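Local structure of Lic12234 (4TZH) at residues L115-N120 with L138-N143. The protein is a leucine-rich repeat protein of unknown function from a human pathogen, considered a possible virulence factor and probably suited to binding partner molecules. Residues are numbered along the deposited sequence; the frame is centred on the assembly and turned at random. Where two conformers were deposited one is given.
Sequences LYLNNN and LSLSSN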
ATOM      1  N   LEU A 115       2.728   3.828   4.061  1.00 15.05           N
ATOM      2  CA  LEU A 115       2.054   2.557   3.834  1.00 15.17           C
ATOM      3  C   LEU A 115       1.029   2.341   4.946  1.00 14.68           C
ATOM      4  O   LEU A 115       1.431   2.230   6.108  1.00 16.58           O
ATOM      5  CB  LEU A 115       3.082   1.425   3.796  1.00 15.45           C
ATOM      6  CG  LEU A 115       2.557   0.012   3.637  1.00 17.40           C
ATOM      7  CD1 LEU A 115       1.595  -0.131   2.444  1.00 17.29           C
ATOM      8  CD2 LEU A 115       3.689  -0.970   3.473  1.00 18.43           C
ATOM      9  N   TYR A 116      -0.244   2.321   4.593  1.00 13.84           N
ATOM     10  CA  TYR A 116      -1.300   2.106   5.581  1.00 13.03           C
ATOM     11  C   TYR A 116      -1.868   0.720   5.417  1.00 15.39           C
ATOM     12  O   TYR A 116      -2.400   0.380   4.347  1.00 15.67           O
ATOM     13  CB  TYR A 116      -2.442   3.106   5.360  1.00 16.28           C
ATOM     14  CG  TYR A 116      -2.216   4.455   5.983  1.00 22.36           C
ATOM     15  CD1 TYR A 116      -2.463   4.670   7.339  1.00 26.38           C
ATOM     16  CD2 TYR A 116      -1.763   5.521   5.226  1.00 25.80           C
ATOM     17  CE1 TYR A 116      -2.261   5.923   7.921  1.00 31.43           C
ATOM     18  CE2 TYR A 116      -1.611   6.795   5.790  1.00 26.11           C
ATOM     19  CZ  TYR A 116      -1.812   6.971   7.141  1.00 32.95           C
ATOM     20  OH  TYR A 116      -1.679   8.229   7.677  1.00 36.74           O
ATOM     21  N   LEU A 117      -1.733  -0.094   6.445  1.00 15.09           N
ATOM     22  CA  LEU A 117      -2.186  -1.486   6.426  1.00 16.08           C
ATOM     23  C   LEU A 117      -3.154  -1.718   7.572  1.00 17.17           C
ATOM     24  O   LEU A 117      -3.417  -2.902   7.868  1.00 17.73           O
ATOM     25  CB  LEU A 117      -0.993  -2.438   6.522  1.00 17.67           C
ATOM     26  CG  LEU A 117      -0.163  -2.542   5.255  1.00 22.26           C
ATOM     27  CD1 LEU A 117       1.211  -3.099   5.548  1.00 23.18           C
ATOM     28  CD2 LEU A 117      -0.882  -3.441   4.205  1.00 24.24           C
ATOM     29  N   ASN A 118      -3.720  -0.651   8.151  1.00 17.22           N
ATOM     30  CA  ASN A 118      -4.647  -0.793   9.289  0.80 17.76           C
ATOM     31  C   ASN A 118      -5.810  -1.704   8.916  1.00 19.19           C
ATOM     32  O   ASN A 118      -6.240  -1.717   7.768  1.00 17.21           O
ATOM     33  CB  ASN A 118      -5.271   0.543   9.674  0.80 21.46           C
ATOM     34  CG  ASN A 118      -4.337   1.718   9.650  0.80 34.63           C
ATOM     35  OD1 ASN A 118      -3.646   1.981   8.647  0.80 27.21           O
ATOM     36  ND2 ASN A 118      -4.452   2.542  10.684  0.80 31.99           N
ATOM     37  N   ASN A 119      -6.376  -2.401   9.907  1.00 18.18           N
ATOM     38  CA  ASN A 119      -7.571  -3.206   9.679  1.00 19.04           C
ATOM     39  C   ASN A 119      -7.442  -4.231   8.578  1.00 21.95           C
ATOM     40  O   ASN A 119      -8.240  -4.258   7.626  1.00 22.26           O
ATOM     41  CB  ASN A 119      -8.790  -2.280   9.446  1.00 21.93           C
ATOM     42  CG  ASN A 119      -9.039  -1.334  10.585  1.00 29.81           C
ATOM     43  OD1 ASN A 119      -8.804  -0.132  10.483  1.00 37.81           O
ATOM     44  ND2 ASN A 119      -9.478  -1.868  11.701  1.00 31.07           N
ATOM     45  N   ASN A 120      -6.449  -5.092   8.729  1.00 18.72           N
ATOM     46  CA  ASN A 120      -6.217  -6.275   7.900  1.00 18.31           C
ATOM     47  C   ASN A 120      -6.032  -7.433   8.884  1.00 20.66           C
ATOM     48  O   ASN A 120      -6.370  -7.287  10.076  1.00 20.83           O
ATOM     49  CB  ASN A 120      -5.030  -6.095   6.948  1.00 18.01           C
ATOM     50  CG  ASN A 120      -5.447  -5.340   5.716  1.00 17.46           C
ATOM     51  OD1 ASN A 120      -6.057  -5.926   4.812  1.00 19.41           O
ATOM     52  ND2 ASN A 120      -5.122  -4.060   5.647  1.00 17.06           N
ATOM     53  N   LEU A 138       4.585   3.726   8.741  1.00 15.70           N
ATOM     54  CA  LEU A 138       4.061   2.379   8.545  1.00 15.28           C
ATOM     55  C   LEU A 138       2.978   2.162   9.584  1.00 14.73           C
ATOM     56  O   LEU A 138       3.299   2.155  10.783  1.00 16.47           O
ATOM     57  CB  LEU A 138       5.164   1.341   8.664  1.00 17.18           C
ATOM     58  CG  LEU A 138       4.776  -0.129   8.572  1.00 18.58           C
ATOM     59  CD1 LEU A 138       4.013  -0.440   7.269  1.00 18.97           C
ATOM     60  CD2 LEU A 138       6.007  -1.024   8.687  1.00 21.29           C
ATOM     61  N   SER A 139       1.730   1.970   9.135  1.00 14.66           N
ATOM     62  CA  SER A 139       0.620   1.799  10.046  1.00 14.58           C
ATOM     63  C   SER A 139       0.080   0.401   9.955  1.00 16.54           C
ATOM     64  O   SER A 139      -0.308  -0.023   8.859  1.00 16.45           O
ATOM     65  CB  SER A 139      -0.444   2.820   9.726  1.00 18.81           C
ATOM     66  OG  SER A 139      -1.365   2.779  10.797  1.00 30.25           O
ATOM     67  N   LEU A 140       0.123  -0.324  11.060  1.00 16.93           N
ATOM     68  CA  LEU A 140      -0.294  -1.730  11.139  1.00 18.05           C
ATOM     69  C   LEU A 140      -1.339  -1.887  12.240  1.00 18.33           C
ATOM     70  O   LEU A 140      -1.498  -3.002  12.752  1.00 18.16           O
ATOM     71  CB  LEU A 140       0.940  -2.612  11.462  1.00 20.01           C
ATOM     72  CG  LEU A 140       1.943  -2.705  10.309  1.00 26.43           C
ATOM     73  CD1 LEU A 140       3.305  -3.117  10.812  1.00 28.87           C
ATOM     74  CD2 LEU A 140       1.428  -3.653   9.220  1.00 29.26           C
ATOM     75  N   SER A 141      -2.064  -0.827  12.574  1.00 16.79           N
ATOM     76  CA  SER A 141      -3.000  -0.976  13.671  0.50 16.35           C
ATOM     77  C   SER A 141      -4.119  -1.928  13.332  1.00 20.20           C
ATOM     78  O   SER A 141      -4.468  -2.093  12.157  1.00 19.09           O
ATOM     79  CB  SER A 141      -3.570   0.360  14.112  0.50 17.08           C
ATOM     80  OG  SER A 141      -4.181   1.035  13.025  0.50 17.78           O
ATOM     81  N   SER A 142      -4.672  -2.588  14.354  1.00 18.44           N
ATOM     82  CA  SER A 142      -5.770  -3.523  14.138  1.00 18.98           C
ATOM     83  C   SER A 142      -5.472  -4.593  13.118  1.00 22.25           C
ATOM     84  O   SER A 142      -6.186  -4.746  12.129  1.00 22.32           O
ATOM     85  CB  SER A 142      -7.056  -2.779  13.792  1.00 22.48           C
ATOM     86  OG  SER A 142      -7.405  -1.891  14.841  1.00 26.91           O
ATOM     87  N   ASN A 143      -4.431  -5.364  13.379  1.00 19.20           N
ATOM     88  CA  ASN A 143      -4.069  -6.533  12.582  1.00 18.95           C
ATOM     89  C   ASN A 143      -4.042  -7.729  13.537  1.00 22.74           C
ATOM     90  O   ASN A 143      -4.663  -7.669  14.602  1.00 23.41           O
ATOM     91  CB  ASN A 143      -2.753  -6.307  11.844  1.00 18.33           C
ATOM     92  CG  ASN A 143      -3.015  -5.660  10.501  1.00 20.36           C
ATOM     93  OD1 ASN A 143      -3.333  -6.355   9.542  1.00 19.95           O
ATOM     94  ND2 ASN A 143      -2.979  -4.336  10.414  1.00 17.85           N
TER
HETATM   95  O   HOH W   1      -7.033   0.654  13.072  0.50 28.76           O
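S139 is held through its backbone by L115 and L117 of segment 115-120. Its N-H points almost straight at L115 O (S139 N to L115 O 3.1 Å, N-H...O 169°), and its carbonyl takes the N-H of L117 (S139 O to L117 N 2.8 Å). The side chain of S139 lies on the same face of the sheet as Y116. Its CB rests obliquely against the Y116 ring, 3.6 Å from CD1. The ring of Y116 also meets that of F93, nearly parallel to it. In the conformers given, the amide of N118 lies against the hydroxyls of S139 and S141, and N118 OD1 sits in the plane of the Y116 ring, at its edge.

The two segments are equivalent parts of consecutive leucine-rich repeats, each with the LxLxxN pattern. Their first two residues pair as parallel strands in the sheet of the solenoid, and the loops that follow stay in register. Their leucines fill its core. L115 and L138 lie side by side, as do L117 and L140 (L117 CD1 to L140 CD2 3.7 Å).

N143 ends its repeat motif and faces inward. With CG anti to the carbonyl carbon (chi1 -88°), its amide is turned back along its own segment. N143 ND2 reaches both L140 O and, across the contact, L117 O (N143 ND2 to L117 O 3.0 Å). L117 O lies in the amide plane of N143. N120 ND2 also binds L117 O, from the opposite face of the carbonyl plane, so two asparagines clamp this oxygen. N143 OD1 accepts from L122 N, and N120 ND2 also reaches L94 O; these bonds continue the asparagine ladder. Beyond the strands, N119 N donates to S141 O (3.0 Å). A water joins N119 OD1 and S142 OG, and S142 OG also bonds to D165.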